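Tryptophan decarboxylase 1 (Oryza sativa subsp. japonica, PDB 6KHO) decarboxylates L-tryptophan to tryptamine and 5-hydroxy-L-tryptophan to serotonin as a pyridoxal-phosphate-dependent homodimeric enzyme of serotonin biosynthesis. Local coordinates at residues S74-F77 with D78-M81; K82-R85 with S86-P90; L332-C335 with L336-C340; H363-S367 with G368-D372. All coordinates share one frame; numbering follows the deposited sequence.

Contact 1 (S74-F77 with D78-M81); sequences SAPF and DVTM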
ATOM      1  N   SER A  74      11.601 -22.587 -17.025  1.00 27.97           N
ATOM      2  CA  SER A  74      10.976 -22.763 -15.724  1.00 31.99           C
ATOM      3  C   SER A  74      11.829 -23.661 -14.830  1.00 33.50           C
ATOM      4  O   SER A  74      12.737 -24.360 -15.288  1.00 36.57           O
ATOM      5  CB  SER A  74       9.575 -23.357 -15.886  1.00 34.24           C
ATOM      6  OG  SER A  74       9.662 -24.670 -16.414  1.00 36.57           O
ATOM      7  N   ALA A  75      11.521 -23.647 -13.536  1.00 30.99           N
ATOM      8  CA  ALA A  75      12.200 -24.496 -12.569  1.00 34.82           C
ATOM      9  C   ALA A  75      11.182 -25.052 -11.586  1.00 35.21           C
ATOM     10  O   ALA A  75      10.169 -24.397 -11.301  1.00 33.03           O
ATOM     11  CB  ALA A  75      13.287 -23.734 -11.797  1.00 31.72           C
ATOM     12  N   PRO A  76      11.422 -26.251 -11.048  1.00 34.60           N
ATOM     13  CA  PRO A  76      10.535 -26.766  -9.999  1.00 33.67           C
ATOM     14  C   PRO A  76      10.514 -25.811  -8.826  1.00 32.91           C
ATOM     15  O   PRO A  76      11.533 -25.197  -8.477  1.00 31.00           O
ATOM     16  CB  PRO A  76      11.165 -28.113  -9.616  1.00 34.32           C
ATOM     17  CG  PRO A  76      11.962 -28.501 -10.813  1.00 38.60           C
ATOM     18  CD  PRO A  76      12.489 -27.215 -11.378  1.00 34.60           C
ATOM     19  N   PHE A  77       9.334 -25.663  -8.231  1.00 29.02           N
ATOM     20  CA  PHE A  77       9.207 -24.751  -7.102  1.00 31.47           C
ATOM     21  C   PHE A  77      10.099 -25.169  -5.939  1.00 29.74           C
ATOM     22  O   PHE A  77      10.449 -24.332  -5.110  1.00 26.39           O
ATOM     23  CB  PHE A  77       7.743 -24.658  -6.658  1.00 28.89           C
ATOM     24  CG  PHE A  77       7.488 -23.584  -5.637  1.00 28.86           C
ATOM     25  CD1 PHE A  77       7.614 -22.244  -5.974  1.00 28.63           C
ATOM     26  CD2 PHE A  77       7.114 -23.918  -4.336  1.00 30.23           C
ATOM     27  CE1 PHE A  77       7.375 -21.245  -5.036  1.00 27.82           C
ATOM     28  CE2 PHE A  77       6.871 -22.928  -3.391  1.00 28.44           C
ATOM     29  CZ  PHE A  77       7.011 -21.589  -3.738  1.00 29.70           C
ATOM     30  N   ASP A  78      10.493 -26.444  -5.870  1.00 30.84           N
ATOM     31  CA  ASP A  78      11.471 -26.848  -4.865  1.00 30.72           C
ATOM     32  C   ASP A  78      12.781 -26.082  -5.008  1.00 29.33           C
ATOM     33  O   ASP A  78      13.463 -25.840  -4.010  1.00 30.05           O
ATOM     34  CB  ASP A  78      11.739 -28.347  -4.969  1.00 36.78           C
ATOM     35  CG  ASP A  78      10.463 -29.150  -5.068  1.00 47.36           C
ATOM     36  OD1 ASP A  78       9.741 -29.031  -6.101  1.00 48.41           O
ATOM     37  OD2 ASP A  78      10.172 -29.873  -4.093  1.00 51.05           O
ATOM     38  N   VAL A  79      13.153 -25.720  -6.238  1.00 27.76           N
ATOM     39  CA  VAL A  79      14.379 -24.959  -6.468  1.00 28.86           C
ATOM     40  C   VAL A  79      14.220 -23.524  -5.971  1.00 30.69           C
ATOM     41  O   VAL A  79      15.127 -22.965  -5.345  1.00 29.10           O
ATOM     42  CB  VAL A  79      14.752 -25.005  -7.959  1.00 30.70           C
ATOM     43  CG1 VAL A  79      15.894 -24.031  -8.261  1.00 31.78           C
ATOM     44  CG2 VAL A  79      15.113 -26.438  -8.369  1.00 33.20           C
ATOM     45  N   THR A  80      13.065 -22.910  -6.236  1.00 26.68           N
ATOM     46  CA  THR A  80      12.795 -21.578  -5.703  1.00 30.28           C
ATOM     47  C   THR A  80      12.895 -21.567  -4.183  1.00 28.48           C
ATOM     48  O   THR A  80      13.529 -20.685  -3.598  1.00 28.84           O
ATOM     49  CB  THR A  80      11.415 -21.120  -6.163  1.00 30.62           C
ATOM     50  OG1 THR A  80      11.358 -21.221  -7.594  1.00 29.45           O
ATOM     51  CG2 THR A  80      11.157 -19.671  -5.716  1.00 28.12           C
ATOM     52  N   MET A  81      12.301 -22.568  -3.527  1.00 28.86           N
ATOM     53  CA  MET A  81      12.380 -22.656  -2.070  1.00 27.65           C
ATOM     54  C   MET A  81      13.802 -22.937  -1.588  1.00 30.74           C
ATOM     55  O   MET A  81      14.192 -22.466  -0.514  1.00 28.37           O
ATOM     56  CB  MET A  81      11.435 -23.743  -1.548  1.00 29.14           C
ATOM     57  CG  MET A  81       9.942 -23.463  -1.801  1.00 30.29           C
ATOM     58  SD  MET A  81       9.390 -21.963  -0.959  1.00 32.47           S
ATOM     59  CE  MET A  81       9.682 -22.423   0.745  1.00 26.66           C
TER
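Met-81 lays its CG and SD obliquely against the Phe-77 ring near CE2 and CZ, one helical turn on. CG comes to 3.5 Å from CE2 of Phe-77, and SD stands 4.3 Å from the ring centroid, 45° off the ring normal, a Met-aromatic contact. The ring reaches this place because CG of Phe-77 is set opposite its own backbone N (chi1 -171°), which swings the side chain along the helix, while the chain of Met-81 folds back at its second and third torsions. Towards CD1 and CE1 the ring meets Thr-80, whose CB lies 4.0 Å from CD1 of Phe-77. On the side facing the incoming loop, Val-79 turns CG2 to CD of Pro-76 at 4.1 Å and keeps its CB 4.3 Å from CB of Ala-75. The backbone ties the same residues: Pro-76, the N-cap of helix 77-88, accepts Val-79 N on its O at 2.8 Å, and O of Phe-77 takes N of Met-81 at 3.0 Å in a nearly straight bond (166°). With only an alanine at position 77, the sulfur of Met-81 would probably lose its aromatic neighbour and Tyr-33 its stacking partner. The second subunit pairs OG1 of its Thr-395 with OG1 of Thr-80 by a hydrogen bond. Chemically, carbonyls and amides make the first helical bonds, while ring, thioether and methyl groups meet by mainly dispersive contacts, with Tyr-33 and Ala-114 of the second subunit also against the ring.

Contact 2 (K82-R85 with S86-P90); sequences KELR and SSVVP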
ATOM      1  N   LYS A  82      14.589 -23.714  -2.340  1.00 30.53           N
ATOM      2  CA  LYS A  82      15.975 -23.913  -1.918  1.00 33.69           C
ATOM      3  C   LYS A  82      16.760 -22.604  -1.974  1.00 29.39           C
ATOM      4  O   LYS A  82      17.539 -22.304  -1.061  1.00 31.12           O
ATOM      5  CB  LYS A  82      16.659 -24.990  -2.766  1.00 30.55           C
ATOM      6  CG  LYS A  82      18.101 -25.263  -2.322  1.00 36.18           C
ATOM      7  CD  LYS A  82      18.763 -26.331  -3.181  1.00 45.62           C
ATOM      8  CE  LYS A  82      20.080 -26.823  -2.575  1.00 42.98           C
ATOM      9  NZ  LYS A  82      20.387 -28.204  -3.075  1.00 45.88           N
ATOM     10  N   GLU A  83      16.563 -21.809  -3.028  1.00 28.72           N
ATOM     11  CA  GLU A  83      17.224 -20.502  -3.097  1.00 30.59           C
ATOM     12  C   GLU A  83      16.719 -19.557  -2.016  1.00 32.07           C
ATOM     13  O   GLU A  83      17.499 -18.764  -1.478  1.00 29.88           O
ATOM     14  CB  GLU A  83      17.053 -19.900  -4.494  1.00 29.71           C
ATOM     15  CG  GLU A  83      17.649 -20.831  -5.578  1.00 35.99           C
ATOM     16  CD  GLU A  83      17.712 -20.209  -6.966  1.00 37.52           C
ATOM     17  OE1 GLU A  83      17.021 -19.202  -7.215  1.00 40.15           O
ATOM     18  OE2 GLU A  83      18.456 -20.737  -7.819  1.00 41.36           O
ATOM     19  N   LEU A  84      15.434 -19.636  -1.666  1.00 30.32           N
ATOM     20  CA  LEU A  84      14.946 -18.913  -0.497  1.00 32.60           C
ATOM     21  C   LEU A  84      15.759 -19.265   0.745  1.00 32.02           C
ATOM     22  O   LEU A  84      16.213 -18.380   1.483  1.00 32.17           O
ATOM     23  CB  LEU A  84      13.466 -19.229  -0.272  1.00 29.54           C
ATOM     24  CG  LEU A  84      12.862 -18.615   0.983  1.00 33.65           C
ATOM     25  CD1 LEU A  84      12.730 -17.104   0.814  1.00 32.81           C
ATOM     26  CD2 LEU A  84      11.516 -19.257   1.287  1.00 31.58           C
ATOM     27  N   ARG A  85      15.951 -20.559   0.998  1.00 27.26           N
ATOM     28  CA  ARG A  85      16.636 -20.973   2.217  1.00 33.77           C
ATOM     29  C   ARG A  85      18.131 -20.684   2.160  1.00 31.74           C
ATOM     30  O   ARG A  85      18.735 -20.381   3.196  1.00 35.89           O
ATOM     31  CB  ARG A  85      16.402 -22.461   2.487  1.00 35.01           C
ATOM     32  CG  ARG A  85      14.933 -22.843   2.620  1.00 37.54           C
ATOM     33  CD  ARG A  85      14.719 -24.347   2.593  1.00 40.02           C
ATOM     34  NE  ARG A  85      14.176 -24.811   3.867  1.00 46.53           N
ATOM     35  CZ  ARG A  85      12.923 -25.225   4.056  1.00 46.90           C
ATOM     36  NH1 ARG A  85      12.058 -25.249   3.040  1.00 39.79           N
ATOM     37  NH2 ARG A  85      12.538 -25.622   5.268  1.00 45.47           N
ATOM     38  N   SER A  86      18.739 -20.776   0.974  1.00 31.91           N
ATOM     39  CA  SER A  86      20.192 -20.673   0.831  1.00 38.50           C
ATOM     40  C   SER A  86      20.689 -19.241   0.695  1.00 37.08           C
ATOM     41  O   SER A  86      21.757 -18.911   1.221  1.00 39.26           O
ATOM     42  CB  SER A  86      20.672 -21.461  -0.392  1.00 35.58           C
ATOM     43  OG  SER A  86      20.475 -22.843  -0.211  1.00 45.71           O
ATOM     44  N   SER A  87      19.956 -18.388  -0.024  1.00 34.70           N
ATOM     45  CA  SER A  87      20.445 -17.060  -0.364  1.00 33.81           C
ATOM     46  C   SER A  87      19.647 -15.923   0.254  1.00 35.45           C
ATOM     47  O   SER A  87      20.217 -14.860   0.511  1.00 37.12           O
ATOM     48  CB  SER A  87      20.460 -16.880  -1.884  1.00 35.21           C
ATOM     49  OG  SER A  87      21.354 -17.800  -2.488  1.00 39.80           O
ATOM     50  N   VAL A  88      18.352 -16.112   0.506  1.00 32.53           N
ATOM     51  CA  VAL A  88      17.525 -15.043   1.061  1.00 33.38           C
ATOM     52  C   VAL A  88      17.581 -15.048   2.585  1.00 34.54           C
ATOM     53  O   VAL A  88      17.999 -14.061   3.203  1.00 34.64           O
ATOM     54  CB  VAL A  88      16.074 -15.163   0.560  1.00 33.35           C
ATOM     55  CG1 VAL A  88      15.185 -14.102   1.221  1.00 34.89           C
ATOM     56  CG2 VAL A  88      16.024 -15.091  -0.971  1.00 32.85           C
ATOM     57  N   VAL A  89      17.160 -16.148   3.205  1.00 31.38           N
ATOM     58  CA  VAL A  89      17.092 -16.246   4.666  1.00 33.17           C
ATOM     59  C   VAL A  89      18.408 -15.873   5.353  1.00 38.69           C
ATOM     60  O   VAL A  89      18.371 -15.212   6.404  1.00 38.32           O
ATOM     61  CB  VAL A  89      16.645 -17.653   5.103  1.00 40.45           C
ATOM     62  CG1 VAL A  89      16.797 -17.828   6.609  1.00 39.63           C
ATOM     63  CG2 VAL A  89      15.202 -17.917   4.687  1.00 34.73           C
ATOM     64  N   PRO A  90      19.586 -16.285   4.851  1.00 37.43           N
ATOM     65  CA  PRO A  90      20.831 -15.911   5.547  1.00 41.05           C
ATOM     66  C   PRO A  90      21.165 -14.431   5.462  1.00 40.89           C
ATOM     67  O   PRO A  90      21.994 -13.958   6.251  1.00 40.27           O
ATOM     68  CB  PRO A  90      21.898 -16.770   4.848  1.00 41.96           C
ATOM     69  CG  PRO A  90      21.123 -17.926   4.281  1.00 41.31           C
ATOM     70  CD  PRO A  90      19.856 -17.285   3.802  1.00 37.38           C
TER
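The CD1 methyl of Leu-84 touches the branched end of Val-88 where helix 77-88 widens into a pi-type turn before the 3-10 segment at Val-89 and Pro-90. CD1 of Leu-84 rests 3.9 Å from CB of Val-88 and equally close to its CG1. With chi1 at 176° the branch of Leu-84 points along the helix, and its end approaches the next turn although its first bond points away. The widening is written in the backbone: O of Leu-84 takes N of Val-89, five residues on, at 3.0 Å in an almost straight bond (175°), whereas N of Val-88 makes only weak bonds to O of Glu-83 and O of Leu-84. O of Glu-83 keeps an ordinary helical partner in N of Ser-87, at 2.9 Å. Pro-90 has no N-H to give, and its CD sits 3.3 Å from O of Arg-85. Further out, Phe-40 of helix 27-47 packs on Leu-84 and Val-89, Asp-43 forms a salt bridge with Arg-85, and Glu-65 bonds OG of Ser-87. The second subunit contributes Ile-118 on Leu-84, Met-138 on Val-88 and a salt bridge from Arg-394 to Glu-83. On the exposed flank O of Lys-82 accepts twice from Ser-86: N lies 2.8 Å away, and OG, 3.1 Å away, comes down from 41° above the carbonyl plane.

Contact 3 (L332-C335 with L336-C340); sequences LMTC and LDCTC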
ATOM      1  N   LEU A 332      -0.789  -5.366  17.371  1.00 28.83           N
ATOM      2  CA  LEU A 332      -2.057  -6.093  17.482  1.00 30.58           C
ATOM      3  C   LEU A 332      -2.066  -7.356  16.615  1.00 30.01           C
ATOM      4  O   LEU A 332      -3.095  -7.734  16.039  1.00 31.24           O
ATOM      5  CB  LEU A 332      -3.239  -5.182  17.152  1.00 28.76           C
ATOM      6  CG  LEU A 332      -4.552  -5.550  17.849  1.00 34.75           C
ATOM      7  CD1 LEU A 332      -4.421  -5.351  19.356  1.00 31.89           C
ATOM      8  CD2 LEU A 332      -5.730  -4.752  17.286  1.00 35.34           C
ATOM      9  N   MET A 333      -0.911  -8.023  16.510  1.00 28.22           N
ATOM     10  CA  MET A 333      -0.794  -9.393  15.978  1.00 30.72           C
ATOM     11  C   MET A 333      -1.334  -9.544  14.559  1.00 29.50           C
ATOM     12  O   MET A 333      -1.786 -10.627  14.177  1.00 27.84           O
ATOM     13  CB  MET A 333      -1.491 -10.398  16.896  1.00 29.68           C
ATOM     14  CG  MET A 333      -0.687 -10.700  18.155  1.00 36.77           C
ATOM     15  SD  MET A 333      -1.604 -11.728  19.306  1.00 47.82           S
ATOM     16  CE  MET A 333      -2.775 -10.557  19.897  1.00 36.92           C
ATOM     17  N   THR A 334      -1.281  -8.481  13.767  1.00 27.37           N
ATOM     18  CA  THR A 334      -1.745  -8.493  12.385  1.00 28.05           C
ATOM     19  C   THR A 334      -0.559  -8.167  11.486  1.00 33.63           C
ATOM     20  O   THR A 334       0.021  -7.086  11.604  1.00 32.80           O
ATOM     21  CB  THR A 334      -2.866  -7.467  12.190  1.00 29.71           C
ATOM     22  OG1 THR A 334      -3.954  -7.738  13.095  1.00 30.62           O
ATOM     23  CG2 THR A 334      -3.380  -7.507  10.774  1.00 28.48           C
ATOM     24  N   CYS A 335      -0.188  -9.087  10.595  1.00 27.15           N
ATOM     25  CA  CYS A 335       1.006  -8.864   9.783  1.00 27.43           C
ATOM     26  C   CYS A 335       0.838  -7.634   8.882  1.00 32.32           C
ATOM     27  O   CYS A 335      -0.279  -7.244   8.519  1.00 29.65           O
ATOM     28  CB  CYS A 335       1.315 -10.106   8.927  1.00 29.00           C
ATOM     29  SG  CYS A 335      -0.033 -10.633   7.787  1.00 34.08           S
ATOM     30  N   LEU A 336       1.971  -7.025   8.513  1.00 27.83           N
ATOM     31  CA  LEU A 336       1.942  -5.872   7.614  1.00 31.03           C
ATOM     32  C   LEU A 336       1.268  -6.238   6.289  1.00 33.53           C
ATOM     33  O   LEU A 336       1.320  -7.390   5.850  1.00 32.64           O
ATOM     34  CB  LEU A 336       3.369  -5.371   7.356  1.00 33.65           C
ATOM     35  CG  LEU A 336       4.044  -4.482   8.416  1.00 34.22           C
ATOM     36  CD1 LEU A 336       4.568  -5.278   9.611  1.00 33.01           C
ATOM     37  CD2 LEU A 336       5.174  -3.679   7.775  1.00 35.71           C
ATOM     38  N   ASP A 337       0.607  -5.261   5.645  1.00 30.45           N
ATOM     39  CA  ASP A 337       0.354  -3.902   6.160  1.00 32.71           C
ATOM     40  C   ASP A 337      -1.067  -3.792   6.712  1.00 33.06           C
ATOM     41  O   ASP A 337      -1.999  -4.412   6.176  1.00 31.65           O
ATOM     42  CB  ASP A 337       0.512  -2.831   5.063  1.00 34.52           C
ATOM     43  CG  ASP A 337       1.643  -3.126   4.089  1.00 39.02           C
ATOM     44  OD1 ASP A 337       2.791  -3.301   4.545  1.00 43.04           O
ATOM     45  OD2 ASP A 337       1.386  -3.179   2.862  1.00 46.46           O
ATOM     46  N   CYS A 338      -1.231  -2.982   7.758  1.00 32.14           N
ATOM     47  CA  CYS A 338      -2.546  -2.755   8.344  1.00 27.64           C
ATOM     48  C   CYS A 338      -2.531  -1.522   9.256  1.00 30.02           C
ATOM     49  O   CYS A 338      -2.142  -1.621  10.422  1.00 29.32           O
ATOM     50  CB  CYS A 338      -2.997  -3.986   9.134  1.00 29.22           C
ATOM     51  SG  CYS A 338      -4.722  -3.844   9.758  1.00 32.98           S
ATOM     52  N   THR A 339      -2.934  -0.365   8.737  1.00 26.29           N
ATOM     53  CA  THR A 339      -3.080   0.847   9.542  1.00 26.21           C
ATOM     54  C   THR A 339      -4.526   1.297   9.453  1.00 27.26           C
ATOM     55  O   THR A 339      -5.080   1.369   8.352  1.00 28.97           O
ATOM     56  CB  THR A 339      -2.158   1.973   9.057  1.00 26.64           C
ATOM     57  OG1 THR A 339      -0.800   1.529   9.109  1.00 30.82           O
ATOM     58  CG2 THR A 339      -2.313   3.231   9.939  1.00 27.78           C
ATOM     59  N   CYS A 340      -5.134   1.595  10.597  1.00 24.42           N
ATOM     60  CA  CYS A 340      -6.538   1.979  10.659  1.00 26.69           C
ATOM     61  C   CYS A 340      -6.639   3.480  10.897  1.00 28.25           C
ATOM     62  O   CYS A 340      -6.053   3.991  11.850  1.00 27.55           O
ATOM     63  CB  CYS A 340      -7.254   1.207  11.769  1.00 26.44           C
ATOM     64  SG  CYS A 340      -7.253  -0.583  11.412  1.00 28.85           S
TER
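OG1 of Thr-334 donates to O of Leu-332 at 3.1 Å, from above the carbonyl plane, while CG2 of Thr-334 meets Cys-338 across the turn, 3.9 Å from its CB and 4.0 Å from its SG. The first torsion of Thr-334 (chi1 -57°) places its two branches for separate tasks, the methyl towards Cys-338 and the hydroxyl towards the preceding backbone. With a valine in its place, O of Leu-332 would probably lose the hydroxyl donor that ties the loop to it. The peptide bond between Leu-336 and Asp-337 is cis, a rare form where no proline follows, and in the turn it helps form, Cys-338 comes beside Thr-334. In this fold-type I decarboxylase the loop leads from helix 328-331, which ends just after Lys-330, the cofactor-attachment lysine, not linked to the cofactor here, into strand 339-343 of the seven-stranded sheet. The side chain of Leu-336 lies about 7 Å from the bound pyridoxal phosphate. Asn-123 and Arg-383 of the second subunit hydrogen-bond N and O of Leu-336, respectively, so the partner holds the backbone N and O of the residue before the cis bond. NZ of Lys-388 joins two carbonyl oxygens of the loop by hydrogen bonds, O of Cys-335 and O of Asp-337. SG of Cys-335 stands 4.0 Å from O of Leu-336.

Contact 4 (H363-S367 with G368-D372); sequences HASDS and GEVTD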
ATOM      1  N   HIS A 363     -24.937   1.174  -9.720  1.00 31.95           N
ATOM      2  CA  HIS A 363     -26.149   1.612  -9.034  1.00 33.82           C
ATOM      3  C   HIS A 363     -25.912   1.816  -7.538  1.00 30.28           C
ATOM      4  O   HIS A 363     -26.401   2.787  -6.964  1.00 29.44           O
ATOM      5  CB  HIS A 363     -27.283   0.613  -9.290  1.00 32.92           C
ATOM      6  CG  HIS A 363     -27.645   0.481 -10.742  1.00 41.62           C
ATOM      7  ND1 HIS A 363     -27.696   1.564 -11.599  1.00 45.74           N
ATOM      8  CD2 HIS A 363     -27.959  -0.606 -11.492  1.00 45.12           C
ATOM      9  CE1 HIS A 363     -28.028   1.149 -12.810  1.00 50.01           C
ATOM     10  NE2 HIS A 363     -28.192  -0.163 -12.772  1.00 45.36           N
ATOM     11  N   ALA A 364     -25.166   0.915  -6.889  1.00 29.42           N
ATOM     12  CA  ALA A 364     -24.935   1.045  -5.450  1.00 28.16           C
ATOM     13  C   ALA A 364     -24.174   2.326  -5.117  1.00 26.90           C
ATOM     14  O   ALA A 364     -24.539   3.056  -4.183  1.00 28.07           O
ATOM     15  CB  ALA A 364     -24.179  -0.181  -4.927  1.00 29.63           C
ATOM     16  N   SER A 365     -23.097   2.604  -5.853  1.00 27.53           N
ATOM     17  CA  SER A 365     -22.367   3.852  -5.660  1.00 29.72           C
ATOM     18  C   SER A 365     -23.268   5.068  -5.873  1.00 31.13           C
ATOM     19  O   SER A 365     -23.194   6.046  -5.118  1.00 31.82           O
ATOM     20  CB  SER A 365     -21.170   3.915  -6.615  1.00 30.72           C
ATOM     21  OG  SER A 365     -20.088   3.106  -6.173  1.00 31.23           O
ATOM     22  N   ASP A 366     -24.098   5.040  -6.922  1.00 31.80           N
ATOM     23  CA  ASP A 366     -24.982   6.168  -7.222  1.00 32.11           C
ATOM     24  C   ASP A 366     -25.988   6.414  -6.106  1.00 26.83           C
ATOM     25  O   ASP A 366     -26.443   7.548  -5.915  1.00 28.19           O
ATOM     26  CB  ASP A 366     -25.753   5.913  -8.525  1.00 32.84           C
ATOM     27  CG  ASP A 366     -24.898   6.077  -9.773  1.00 37.09           C
ATOM     28  OD1 ASP A 366     -23.790   6.650  -9.678  1.00 40.15           O
ATOM     29  OD2 ASP A 366     -25.349   5.621 -10.853  1.00 40.45           O
ATOM     30  N   SER A 367     -26.386   5.360  -5.401  1.00 30.33           N
ATOM     31  CA  SER A 367     -27.439   5.461  -4.398  1.00 29.20           C
ATOM     32  C   SER A 367     -27.005   6.233  -3.161  1.00 28.24           C
ATOM     33  O   SER A 367     -27.863   6.630  -2.366  1.00 28.25           O
ATOM     34  CB  SER A 367     -27.892   4.059  -3.984  1.00 28.78           C
ATOM     35  OG  SER A 367     -26.976   3.516  -3.040  1.00 28.89           O
ATOM     36  N   GLY A 368     -25.709   6.448  -2.969  1.00 30.07           N
ATOM     37  CA  GLY A 368     -25.235   7.061  -1.747  1.00 28.46           C
ATOM     38  C   GLY A 368     -25.235   6.152  -0.536  1.00 29.94           C
ATOM     39  O   GLY A 368     -24.863   6.599   0.547  1.00 29.89           O
ATOM     40  N   GLU A 369     -25.619   4.885  -0.674  1.00 32.55           N
ATOM     41  CA  GLU A 369     -25.762   4.051   0.515  1.00 35.63           C
ATOM     42  C   GLU A 369     -24.499   3.263   0.853  1.00 33.83           C
ATOM     43  O   GLU A 369     -24.476   2.588   1.884  1.00 32.75           O
ATOM     44  CB  GLU A 369     -26.950   3.090   0.362  1.00 33.90           C
ATOM     45  CG  GLU A 369     -28.350   3.761   0.277  1.00 37.18           C
ATOM     46  CD  GLU A 369     -28.789   4.518   1.559  1.00 44.67           C
ATOM     47  OE1 GLU A 369     -28.078   4.499   2.595  1.00 47.98           O
ATOM     48  OE2 GLU A 369     -29.876   5.149   1.523  1.00 44.36           O
ATOM     49  N   VAL A 370     -23.452   3.338   0.027  1.00 28.30           N
ATOM     50  CA  VAL A 370     -22.183   2.669   0.293  1.00 32.35           C
ATOM     51  C   VAL A 370     -21.068   3.704   0.219  1.00 35.66           C
ATOM     52  O   VAL A 370     -21.190   4.733  -0.449  1.00 30.87           O
ATOM     53  CB  VAL A 370     -21.907   1.509  -0.705  1.00 27.23           C
ATOM     54  CG1 VAL A 370     -22.978   0.458  -0.599  1.00 29.06           C
ATOM     55  CG2 VAL A 370     -21.815   2.043  -2.159  1.00 25.84           C
ATOM     56  N   THR A 371     -19.969   3.432   0.922  1.00 36.68           N
ATOM     57  CA  THR A 371     -18.747   4.209   0.746  1.00 36.26           C
ATOM     58  C   THR A 371     -17.777   3.376  -0.082  1.00 33.81           C
ATOM     59  O   THR A 371     -17.420   2.262   0.313  1.00 38.37           O
ATOM     60  CB  THR A 371     -18.115   4.621   2.081  1.00 41.25           C
ATOM     61  OG1 THR A 371     -19.012   5.474   2.796  1.00 38.78           O
ATOM     62  CG2 THR A 371     -16.826   5.422   1.839  1.00 39.65           C
ATOM     63  N   ASP A 372     -17.403   3.886  -1.254  1.00 29.72           N
ATOM     64  CA  ASP A 372     -16.373   3.245  -2.061  1.00 28.26           C
ATOM     65  C   ASP A 372     -15.022   3.673  -1.514  1.00 30.27           C
ATOM     66  O   ASP A 372     -14.732   4.876  -1.437  1.00 25.29           O
ATOM     67  CB  ASP A 372     -16.526   3.622  -3.534  1.00 26.39           C
ATOM     68  CG  ASP A 372     -17.884   3.226  -4.087  1.00 30.18           C
ATOM     69  OD1 ASP A 372     -18.274   2.053  -3.908  1.00 26.04           O
ATOM     70  OD2 ASP A 372     -18.568   4.083  -4.686  1.00 28.53           O
TER
HETATM   71  O   HOH W   1     -22.661   5.529  -2.395  1.00 39.30           O
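Val-370 sets its CG2 methyl over the carbonyl group of Ala-364, 3.5 Å from O of that residue and 4.3 Å from CB of Ala-364. CG2 occupies the position between backbone N and carbonyl carbon (chi1 -61° for CG1), and from there it faces back across the turn to the short helix 363-366. Trp-129 packs on both Ala-364 and Val-370. Around this small apolar patch several polar atoms of the helix end find partners. OG of Ser-367 donates to O of Ala-364 at 2.7 Å and accepts N of Glu-369 at 3.1 Å (N-H angle 155°); the second bond closes an ST turn, and together the two hold the hydroxyl in place. A water donates to O of Ser-365 at 2.8 Å and to O of Val-370 at 2.6 Å, bridging two acceptors that cannot bond each other. N of Gly-368 adds only a weak bond to O of Ser-365. OG of Ser-365 and OD2 of Asp-372 also face each other, but the modelled separation is too short to be trusted in detail; OD1 of Asp-372 is bonded by N of Trp-129. Gly-368 has a positive phi (75°), where a CB would run into O of Ser-367. Such a glycine just past the last turn, followed by an outgoing loop, is typical of a glycine-terminated helix C-terminus, here nine residues after the catalytic Tyr-359.

Overall arrangement
Contacts 1 and 2 are successive parts of helix 77-88, their centres 12 Å apart, and Arg-394 of the second subunit serves both, packing on Ala-75 and Val-79 and pairing with Glu-83. That arginine belongs to helix 386-420, whose copy in the same chain supplies Lys-388 to contact 3. Contact 3 lies nearest the active site, with Leu-336 about 7 Å from the pyridoxal phosphate by side chain; its centre is 30 Å from that of contact 1 and 28 Å from that of contact 4. Contact 4 sits at the surface, yet the side chain of Asp-372 is about 9 Å from that of Val-380, a cofactor-binding residue. All four touch the second subunit.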